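Local coordinates for NikO protein (Streptomyces tendae, PDB 4FQD) that acts as an enolpyruvyl transferase of the MurA subfamily, essential in nikkomycin biosynthesis, and probably transfers the enolpyruvyl group of phosphoenolpyruvate to an acceptor substrate, at residues F340-A348 / I360-F371; A412-L420 / L441-I452. The protein carries 4 engineered substitutions. All coordinates share one frame; numbering follows the deposited sequence.

Interaction 1. Residues F340-A348 / I360-F371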
loop_
_atom_site.group_PDB
_atom_site.type_symbol
_atom_site.label_atom_id
_atom_site.label_comp_id
_atom_site.label_asym_id
_atom_site.label_seq_id
_atom_site.Cartn_x
_atom_site.Cartn_y
_atom_site.Cartn_z
ATOM N N PHE A 340 -8.730 6.278 -6.286
ATOM C CA PHE A 340 -8.544 7.699 -6.562
ATOM C C PHE A 340 -7.929 8.424 -5.373
ATOM O O PHE A 340 -8.112 8.026 -4.223
ATOM C CB PHE A 340 -9.876 8.359 -6.923
ATOM C CG PHE A 340 -10.254 8.213 -8.366
ATOM C CD1 PHE A 340 -9.606 8.953 -9.341
ATOM C CD2 PHE A 340 -11.269 7.350 -8.747
ATOM C CE1 PHE A 340 -9.954 8.826 -10.671
ATOM C CE2 PHE A 340 -11.620 7.220 -10.076
ATOM C CZ PHE A 340 -10.964 7.961 -11.039
ATOM N N SER A 341 -7.200 9.495 -5.659
ATOM C CA SER A 341 -6.589 10.300 -4.616
ATOM C C SER A 341 -7.657 11.104 -3.879
ATOM O O SER A 341 -7.523 11.396 -2.692
ATOM C CB SER A 341 -5.542 11.234 -5.221
ATOM O OG SER A 341 -4.701 11.773 -4.218
ATOM N N ASP A 342 -8.721 11.448 -4.596
ATOM C CA ASP A 342 -9.817 12.228 -4.029
ATOM C C ASP A 342 -10.733 11.379 -3.152
ATOM O O ASP A 342 -11.499 11.910 -2.348
ATOM C CB ASP A 342 -10.634 12.890 -5.140
ATOM C CG ASP A 342 -9.872 13.994 -5.844
ATOM O OD1 ASP A 342 -9.097 14.703 -5.170
ATOM O OD2 ASP A 342 -10.048 14.155 -7.070
ATOM N N SER A 343 -10.652 10.062 -3.313
ATOM C CA SER A 343 -11.498 9.146 -2.554
ATOM C C SER A 343 -10.918 8.873 -1.170
ATOM O O SER A 343 -11.647 8.568 -0.226
ATOM C CB SER A 343 -11.675 7.830 -3.316
ATOM O OG SER A 343 -12.269 8.049 -4.584
ATOM N N GLN A 344 -9.600 8.996 -1.063
ATOM C CA GLN A 344 -8.879 8.703 0.174
ATOM C C GLN A 344 -9.338 9.452 1.445
ATOM O O GLN A 344 -9.419 8.839 2.510
ATOM C CB GLN A 344 -7.365 8.842 -0.054
ATOM C CG GLN A 344 -6.628 9.631 1.004
ATOM C CD GLN A 344 -5.775 10.730 0.406
ATOM O OE1 GLN A 344 -5.780 11.863 0.884
ATOM N NE2 GLN A 344 -5.033 10.399 -0.647
ATOM N N PRO A 345 -9.638 10.763 1.349
ATOM C CA PRO A 345 -10.076 11.443 2.577
ATOM C C PRO A 345 -11.371 10.877 3.162
ATOM O O PRO A 345 -11.524 10.831 4.384
ATOM C CB PRO A 345 -10.300 12.887 2.117
ATOM C CG PRO A 345 -9.424 13.044 0.934
ATOM C CD PRO A 345 -9.456 11.718 0.240
ATOM N N PHE A 346 -12.286 10.451 2.299
ATOM C CA PHE A 346 -13.556 9.899 2.754
ATOM C C PHE A 346 -13.374 8.499 3.333
ATOM O O PHE A 346 -14.112 8.085 4.226
ATOM C CB PHE A 346 -14.572 9.885 1.613
ATOM C CG PHE A 346 -14.771 11.226 0.971
ATOM C CD1 PHE A 346 -15.590 12.175 1.559
ATOM C CD2 PHE A 346 -14.133 11.542 -0.217
ATOM C CE1 PHE A 346 -15.772 13.412 0.974
ATOM C CE2 PHE A 346 -14.311 12.776 -0.809
ATOM C CZ PHE A 346 -15.132 13.713 -0.213
ATOM N N LEU A 347 -12.384 7.777 2.822
ATOM C CA LEU A 347 -12.058 6.457 3.338
ATOM C C LEU A 347 -11.359 6.576 4.687
ATOM O O LEU A 347 -11.450 5.680 5.529
ATOM C CB LEU A 347 -11.180 5.699 2.342
ATOM C CG LEU A 347 -11.824 5.457 0.976
ATOM C CD1 LEU A 347 -10.835 4.827 0.011
ATOM C CD2 LEU A 347 -13.061 4.587 1.121
ATOM N N ALA A 348 -10.664 7.690 4.885
ATOM C CA ALA A 348 -10.002 7.969 6.153
ATOM C C ALA A 348 -11.037 8.207 7.245
ATOM O O ALA A 348 -10.870 7.762 8.379
ATOM C CB ALA A 348 -9.084 9.172 6.020
ATOM N N ILE A 360 -3.165 4.487 4.986
ATOM C CA ILE A 360 -3.421 5.083 3.681
ATOM C C ILE A 360 -2.146 5.658 3.077
ATOM O O ILE A 360 -1.506 6.530 3.667
ATOM C CB ILE A 360 -4.483 6.194 3.771
ATOM C CG1 ILE A 360 -5.795 5.631 4.323
ATOM C CG2 ILE A 360 -4.696 6.838 2.409
ATOM C CD1 ILE A 360 -6.888 6.664 4.483
ATOM N N ARG A 361 -1.776 5.164 1.900
ATOM C CA ARG A 361 -0.588 5.654 1.213
ATOM C C ARG A 361 -0.949 6.411 -0.058
ATOM O O ARG A 361 -1.706 5.919 -0.894
ATOM C CB ARG A 361 0.358 4.501 0.878
ATOM C CG ARG A 361 1.741 4.956 0.450
ATOM C CD ARG A 361 2.615 3.776 0.083
ATOM N NE ARG A 361 4.024 4.041 0.356
ATOM C CZ ARG A 361 4.650 3.667 1.466
ATOM N NH1 ARG A 361 3.994 3.003 2.407
ATOM N NH2 ARG A 361 5.933 3.950 1.635
ATOM N N GLU A 362 -0.394 7.610 -0.195
ATOM C CA GLU A 362 -0.634 8.444 -1.363
ATOM C C GLU A 362 0.461 8.245 -2.406
ATOM O O GLU A 362 1.639 8.468 -2.129
ATOM C CB GLU A 362 -0.700 9.915 -0.951
ATOM C CG GLU A 362 -0.775 10.877 -2.115
ATOM C CD GLU A 362 -2.072 10.760 -2.885
ATOM O OE1 GLU A 362 -3.147 10.902 -2.266
ATOM O OE2 GLU A 362 -2.015 10.521 -4.109
ATOM N N ALA A 363 0.070 7.828 -3.607
ATOM C CA ALA A 363 1.035 7.570 -4.671
ATOM C C ALA A 363 0.735 8.366 -5.938
ATOM O O ALA A 363 1.182 8.005 -7.026
ATOM C CB ALA A 363 1.099 6.083 -4.981
ATOM N N VAL A 364 -0.026 9.446 -5.792
ATOM C CA VAL A 364 -0.320 10.332 -6.915
ATOM C C VAL A 364 -0.003 11.781 -6.559
ATOM O O VAL A 364 0.973 12.349 -7.049
ATOM C CB VAL A 364 -1.794 10.228 -7.363
ATOM C CG1 VAL A 364 -2.064 11.169 -8.528
ATOM C CG2 VAL A 364 -2.138 8.796 -7.743
ATOM N N TRP A 365 -0.828 12.373 -5.701
ATOM C CA TRP A 365 -0.644 13.764 -5.304
ATOM C C TRP A 365 -0.023 13.891 -3.920
ATOM O O TRP A 365 -0.725 13.892 -2.909
ATOM C CB TRP A 365 -1.967 14.530 -5.358
ATOM C CG TRP A 365 -2.467 14.745 -6.747
ATOM C CD1 TRP A 365 -3.567 14.176 -7.320
ATOM C CD2 TRP A 365 -1.876 15.578 -7.751
ATOM N NE1 TRP A 365 -3.703 14.612 -8.616
ATOM C CE2 TRP A 365 -2.677 15.472 -8.905
ATOM C CE3 TRP A 365 -0.750 16.407 -7.784
ATOM C CZ2 TRP A 365 -2.388 16.163 -10.081
ATOM C CZ3 TRP A 365 -0.465 17.093 -8.952
ATOM C CH2 TRP A 365 -1.280 16.967 -10.084
ATOM N N GLU A 366 1.299 14.005 -3.893
ATOM C CA GLU A 366 2.046 14.187 -2.659
ATOM C C GLU A 366 1.514 15.358 -1.840
ATOM O O GLU A 366 1.093 16.371 -2.397
ATOM C CB GLU A 366 3.511 14.436 -2.994
ATOM C CG GLU A 366 4.439 14.326 -1.815
ATOM C CD GLU A 366 4.524 12.918 -1.255
ATOM O OE1 GLU A 366 4.307 11.939 -2.006
ATOM O OE2 GLU A 366 4.813 12.801 -0.048
ATOM N N HIS A 367 1.534 15.205 -0.519
ATOM C CA HIS A 367 1.129 16.271 0.395
ATOM C C HIS A 367 -0.318 16.727 0.215
ATOM O O HIS A 367 -0.570 17.896 -0.078
ATOM C CB HIS A 367 2.060 17.483 0.272
ATOM C CG HIS A 367 3.393 17.291 0.920
ATOM N ND1 HIS A 367 4.559 17.145 0.198
ATOM C CD2 HIS A 367 3.747 17.211 2.224
ATOM C CE1 HIS A 367 5.572 16.991 1.031
ATOM N NE2 HIS A 367 5.107 17.026 2.266
ATOM N N ARG A 368 -1.264 15.809 0.379
ATOM C CA ARG A 368 -2.673 16.196 0.425
ATOM C C ARG A 368 -3.404 15.530 1.591
ATOM O O ARG A 368 -4.550 15.092 1.468
ATOM C CB ARG A 368 -3.384 15.950 -0.912
ATOM C CG ARG A 368 -3.493 14.502 -1.339
ATOM C CD ARG A 368 -4.358 14.377 -2.582
ATOM N NE ARG A 368 -5.740 14.786 -2.345
ATOM C CZ ARG A 368 -6.688 14.790 -3.277
ATOM N NH1 ARG A 368 -6.403 14.408 -4.516
ATOM N NH2 ARG A 368 -7.920 15.176 -2.974
ATOM N N PHE A 369 -2.721 15.465 2.727
ATOM C CA PHE A 369 -3.330 15.018 3.968
ATOM C C PHE A 369 -3.579 16.231 4.853
ATOM O O PHE A 369 -3.484 16.152 6.076
ATOM C CB PHE A 369 -2.418 14.020 4.682
ATOM C CG PHE A 369 -2.272 12.710 3.962
ATOM C CD1 PHE A 369 -3.366 12.112 3.356
ATOM C CD2 PHE A 369 -1.042 12.078 3.887
ATOM C CE1 PHE A 369 -3.234 10.906 2.692
ATOM C CE2 PHE A 369 -0.905 10.871 3.225
ATOM C CZ PHE A 369 -2.003 10.285 2.626
ATOM N N GLY A 370 -3.894 17.358 4.220
ATOM C CA GLY A 370 -4.124 18.603 4.931
ATOM C C GLY A 370 -5.411 18.612 5.734
ATOM O O GLY A 370 -5.636 19.505 6.550
ATOM N N PHE A 371 -6.260 17.617 5.498
ATOM C CA PHE A 371 -7.510 17.484 6.237
ATOM C C PHE A 371 -7.274 16.826 7.594
ATOM O O PHE A 371 -8.077 16.976 8.515
ATOM C CB PHE A 371 -8.524 16.670 5.427
ATOM C CG PHE A 371 -8.049 15.286 5.070
ATOM C CD1 PHE A 371 -7.352 15.058 3.896
ATOM C CD2 PHE A 371 -8.305 14.213 5.909
ATOM C CE1 PHE A 371 -6.915 13.786 3.566
ATOM C CE2 PHE A 371 -7.870 12.941 5.586
ATOM C CZ PHE A 371 -7.175 12.728 4.412
#
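Ser341 and Gln344 converge on one carboxylate oxygen of Glu362. Ser341 OG, trans to its own backbone N (chi1 -165°), donates to Glu362 OE1 at 2.6 Å, on the syn side but tilted out of the carboxylate plane. Gln344 NE2 reaches the same Glu362 OE1 at 2.5 Å, almost in line with the C-O bond and with OE1 lying in the amide plane of Gln344, although the bond is bent, the angle at the hydrogen being 130°. Glu362 OE2 turns back to the backbone N-H groups of Val364 and Trp365; four donors thus fix the rotation of the buried carboxylate.

Arg368, its chain bent at chi3, forms an end-on salt bridge, both terminal nitrogens on a single oxygen: NH2 and NH1 lie 2.5 and 2.8 Å from Asp342 OD1. That oxygen is in the guanidinium plane, whereas the Asp342 carboxylate is turned 68° against it. The carbonyl O of Ser341 sits over one guanidinium face.

Beyond Gln344 the contact becomes apolar. Pro345 CB makes a CH-pi contact over the Phe371 ring, 3.9 Å from its centroid, while Gln344 OE1 approaches the ring edge. Ala348 CB meets Ile360 CD1 at 3.7 Å.

Helix 344-351 connects strands 331-334 and 356-362 in a beta-alpha-beta unit; helix 265-278 touches Asp342, and Arg410 of helix 409-419 reaches Asp342 and Arg368.

Interaction 2. Residues A412-L420 / L441-I452; sequences AAVLLLAAL and LVEDLVKLGADI
Leu416 and Leu445 meet tip to tip between two helices that run nearly alongside each other, with a 23° angle between their directions and a closest approach of 11.9 Å between the axes of 412-419 and 441-447. Leu416 CD2 comes within 3.6 Å of Leu445 CD1, the shortest approach between the segments. The other methyl of Leu416 faces strand 451-456, where CD1 meets Ile452 CD1 at 3.7 Å, again end to end. With CG opposite the backbone N (chi1 -179°), the isobutyl group reaches toward segment 441-452 and presents one methyl to the helix and one to the strand. An alanine here would probably leave Leu445 CD1 and Ile452 CD1 without the Leu416 methyls that meet them end to end, and open a gap between helix and strand.

One turn on, Leu420 completes this tight end of the contact: its CD1 lies 3.8 Å from Leu445 CD1, and its CD2 rests on Ala450 CB at the same distance. Toward the start of both segments side-chain contacts are sparser: Ala413 CB has a lone touch with Leu441 CD2 at 3.9 Å, and Val442 CG2 stays 4.1 Å from Leu416 CD2.

The outer side of helix 441-447 is turned to solvent and carries Glu443, Val446 and Lys447. There Lys447 NZ makes a long salt bridge to Asp444 OD1, an oxygen also paired with Arg439. The exposed Gly449, with its positive phi, closes the helix in a Schellman motif and redirects the chain so that Ala450 and Ile452 can return to the apolar interface.

Near-parallel helices packed through leucines beneath a mixed sheet, with Leu416 and Leu420 also touching Ile18 of strand 14-19, are in keeping with the inverse beta/alpha barrel of this enzyme family, in which helices form the core and sheets lie outside.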
loop_
_atom_site.group_PDB
_atom_site.type_symbol
_atom_site.label_atom_id
_atom_site.label_comp_id
_atom_site.label_asym_id
_atom_site.label_seq_id
_atom_site.Cartn_x
_atom_site.Cartn_y
_atom_site.Cartn_z
ATOM N N ALA A 412 -12.673 20.084 2.418
ATOM C CA ALA A 412 -13.864 20.803 2.852
ATOM C C ALA A 412 -15.057 19.863 2.986
ATOM O O ALA A 412 -15.863 19.990 3.910
ATOM C CB ALA A 412 -14.184 21.929 1.884
ATOM N N ALA A 413 -15.161 18.915 2.061
ATOM C CA ALA A 413 -16.271 17.973 2.051
ATOM C C ALA A 413 -16.206 17.003 3.228
ATOM O O ALA A 413 -17.203 16.788 3.917
ATOM C CB ALA A 413 -16.307 17.209 0.734
ATOM N N VAL A 414 -15.032 16.424 3.457
ATOM C CA VAL A 414 -14.874 15.420 4.505
ATOM C C VAL A 414 -14.972 16.027 5.909
ATOM O O VAL A 414 -15.416 15.365 6.848
ATOM C CB VAL A 414 -13.557 14.616 4.343
ATOM C CG1 VAL A 414 -12.345 15.479 4.672
ATOM C CG2 VAL A 414 -13.582 13.363 5.210
ATOM N N LEU A 415 -14.571 17.287 6.046
ATOM C CA LEU A 415 -14.688 17.981 7.324
ATOM C C LEU A 415 -16.149 18.284 7.627
ATOM O O LEU A 415 -16.589 18.198 8.774
ATOM C CB LEU A 415 -13.873 19.275 7.320
ATOM C CG LEU A 415 -12.353 19.117 7.378
ATOM C CD1 LEU A 415 -11.672 20.476 7.396
ATOM C CD2 LEU A 415 -11.952 18.290 8.586
ATOM N N LEU A 416 -16.894 18.635 6.585
ATOM C CA LEU A 416 -18.310 18.943 6.720
ATOM C C LEU A 416 -19.099 17.704 7.131
ATOM O O LEU A 416 -20.021 17.788 7.941
ATOM C CB LEU A 416 -18.856 19.512 5.408
ATOM C CG LEU A 416 -20.330 19.917 5.385
ATOM C CD1 LEU A 416 -20.643 20.867 6.529
ATOM C CD2 LEU A 416 -20.676 20.556 4.049
ATOM N N LEU A 417 -18.727 16.555 6.575
ATOM C CA LEU A 417 -19.384 15.296 6.907
ATOM C C LEU A 417 -19.076 14.880 8.340
ATOM O O LEU A 417 -19.955 14.411 9.063
ATOM C CB LEU A 417 -18.953 14.191 5.941
ATOM C CG LEU A 417 -19.320 14.375 4.468
ATOM C CD1 LEU A 417 -18.855 13.180 3.652
ATOM C CD2 LEU A 417 -20.817 14.590 4.309
ATOM N N ALA A 418 -17.821 15.054 8.742
ATOM C CA ALA A 418 -17.388 14.702 10.087
ATOM C C ALA A 418 -18.018 15.623 11.128
ATOM O O ALA A 418 -18.351 15.190 12.231
ATOM C CB ALA A 418 -15.872 14.746 10.183
ATOM N N ALA A 419 -18.182 16.892 10.768
ATOM C CA ALA A 419 -18.792 17.872 11.661
ATOM C C ALA A 419 -20.259 17.545 11.918
ATOM O O ALA A 419 -20.775 17.785 13.011
ATOM C CB ALA A 419 -18.653 19.271 11.086
ATOM N N LEU A 420 -20.926 16.996 10.908
ATOM C CA LEU A 420 -22.336 16.636 11.022
ATOM C C LEU A 420 -22.550 15.457 11.970
ATOM O O LEU A 420 -23.673 15.189 12.397
ATOM C CB LEU A 420 -22.923 16.322 9.645
ATOM C CG LEU A 420 -23.142 17.516 8.715
ATOM C CD1 LEU A 420 -23.525 17.049 7.318
ATOM C CD2 LEU A 420 -24.206 18.445 9.280
ATOM N N LEU A 441 -23.117 21.415 -2.190
ATOM C CA LEU A 441 -23.069 20.327 -1.218
ATOM C C LEU A 441 -23.811 20.661 0.073
ATOM O O LEU A 441 -24.464 19.799 0.662
ATOM C CB LEU A 441 -21.618 19.951 -0.909
ATOM C CG LEU A 441 -21.408 18.771 0.044
ATOM C CD1 LEU A 441 -22.081 17.518 -0.495
ATOM C CD2 LEU A 441 -19.926 18.528 0.282
ATOM N N VAL A 442 -23.710 21.913 0.506
ATOM C CA VAL A 442 -24.394 22.357 1.715
ATOM C C VAL A 442 -25.910 22.256 1.559
ATOM O O VAL A 442 -26.594 21.709 2.423
ATOM C CB VAL A 442 -24.005 23.802 2.089
ATOM C CG1 VAL A 442 -24.904 24.329 3.196
ATOM C CG2 VAL A 442 -22.544 23.863 2.507
ATOM N N GLU A 443 -26.424 22.773 0.447
ATOM C CA GLU A 443 -27.858 22.743 0.176
ATOM C C GLU A 443 -28.391 21.316 0.093
ATOM O O GLU A 443 -29.470 21.018 0.608
ATOM C CB GLU A 443 -28.176 23.493 -1.117
ATOM C CG GLU A 443 -29.642 23.444 -1.514
ATOM C CD GLU A 443 -29.897 24.049 -2.880
ATOM O OE1 GLU A 443 -29.527 25.224 -3.091
ATOM O OE2 GLU A 443 -30.461 23.347 -3.746
ATOM N N ASP A 444 -27.631 20.437 -0.554
ATOM C CA ASP A 444 -28.028 19.040 -0.696
ATOM C C ASP A 444 -28.071 18.324 0.650
ATOM O O ASP A 444 -28.953 17.501 0.896
ATOM C CB ASP A 444 -27.093 18.304 -1.658
ATOM C CG ASP A 444 -27.312 18.706 -3.103
ATOM O OD1 ASP A 444 -28.424 19.170 -3.427
ATOM O OD2 ASP A 444 -26.374 18.553 -3.916
ATOM N N LEU A 445 -27.115 18.642 1.518
ATOM C CA LEU A 445 -27.058 18.048 2.849
ATOM C C LEU A 445 -28.193 18.554 3.734
ATOM O O LEU A 445 -28.865 17.767 4.400
ATOM C CB LEU A 445 -25.706 18.329 3.508
ATOM C CG LEU A 445 -24.533 17.472 3.026
ATOM C CD1 LEU A 445 -23.224 17.982 3.601
ATOM C CD2 LEU A 445 -24.750 16.015 3.403
ATOM N N VAL A 446 -28.395 19.869 3.734
ATOM C CA VAL A 446 -29.481 20.495 4.485
ATOM C C VAL A 446 -30.827 19.900 4.075
ATOM O O VAL A 446 -31.720 19.712 4.905
ATOM C CB VAL A 446 -29.493 22.027 4.269
ATOM C CG1 VAL A 446 -30.800 22.641 4.757
ATOM C CG2 VAL A 446 -28.300 22.671 4.963
ATOM N N LYS A 447 -30.950 19.586 2.790
ATOM C CA LYS A 447 -32.159 18.985 2.246
ATOM C C LYS A 447 -32.428 17.621 2.879
ATOM O O LYS A 447 -33.574 17.176 2.955
ATOM C CB LYS A 447 -32.023 18.843 0.729
ATOM C CG LYS A 447 -33.333 18.659 -0.009
ATOM C CD LYS A 447 -33.091 18.478 -1.499
ATOM C CE LYS A 447 -32.321 19.652 -2.086
ATOM N NZ LYS A 447 -31.998 19.436 -3.525
ATOM N N LEU A 448 -31.366 16.965 3.337
ATOM C CA LEU A 448 -31.484 15.652 3.963
ATOM C C LEU A 448 -31.741 15.757 5.465
ATOM O O LEU A 448 -31.976 14.750 6.130
ATOM C CB LEU A 448 -30.225 14.821 3.709
ATOM C CG LEU A 448 -29.893 14.488 2.254
ATOM C CD1 LEU A 448 -28.580 13.726 2.175
ATOM C CD2 LEU A 448 -31.019 13.688 1.618
ATOM N N GLY A 449 -31.689 16.975 5.994
ATOM C CA GLY A 449 -31.972 17.205 7.399
ATOM C C GLY A 449 -30.814 17.818 8.162
ATOM O O GLY A 449 -30.907 18.049 9.368
ATOM N N ALA A 450 -29.719 18.084 7.459
ATOM C CA ALA A 450 -28.534 18.662 8.083
ATOM C C ALA A 450 -28.773 20.106 8.507
ATOM O O ALA A 450 -29.467 20.859 7.822
ATOM C CB ALA A 450 -27.341 18.576 7.144
ATOM N N ASP A 451 -28.196 20.487 9.641
ATOM C CA ASP A 451 -28.319 21.850 10.138
ATOM C C ASP A 451 -27.049 22.641 9.845
ATOM O O ASP A 451 -26.162 22.751 10.692
ATOM C CB ASP A 451 -28.619 21.853 11.639
ATOM C CG ASP A 451 -28.985 23.231 12.158
ATOM O OD1 ASP A 451 -29.285 24.120 11.333
ATOM O OD2 ASP A 451 -28.983 23.423 13.392
ATOM N N ILE A 452 -26.969 23.185 8.635
ATOM C CA ILE A 452 -25.820 23.979 8.216
ATOM C C ILE A 452 -26.263 25.397 7.876
ATOM O O ILE A 452 -27.196 25.594 7.098
ATOM C CB ILE A 452 -25.123 23.359 6.991
ATOM C CG1 ILE A 452 -24.896 21.860 7.208
ATOM C CG2 ILE A 452 -23.808 24.074 6.706
ATOM C CD1 ILE A 452 -24.306 21.153 6.012
#

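Interaction 1 closes along the chain before interaction 2 opens, and their centres lie 21 Å apart, yet they adjoin directly. Helix 344-351 of the first packs on helix 409-419 of the second: the Phe346 ring, which takes no part in interaction 1, rests on Ala413 and Leu417, and Pro345 O touches Val414 CG2. Helix 265-278 borders both contacts. The strands belong to different sheets, 356-362 to one and 451-456 to another. Helices 344-351, 409-419 and 441-447 thus pack side by side, interaction 1 linking the first to strand 356-362 and the loop after it, interaction 2 linking the other two and strand 451-456, the layout of an inverse barrel with its helices inside and separate sheets outside.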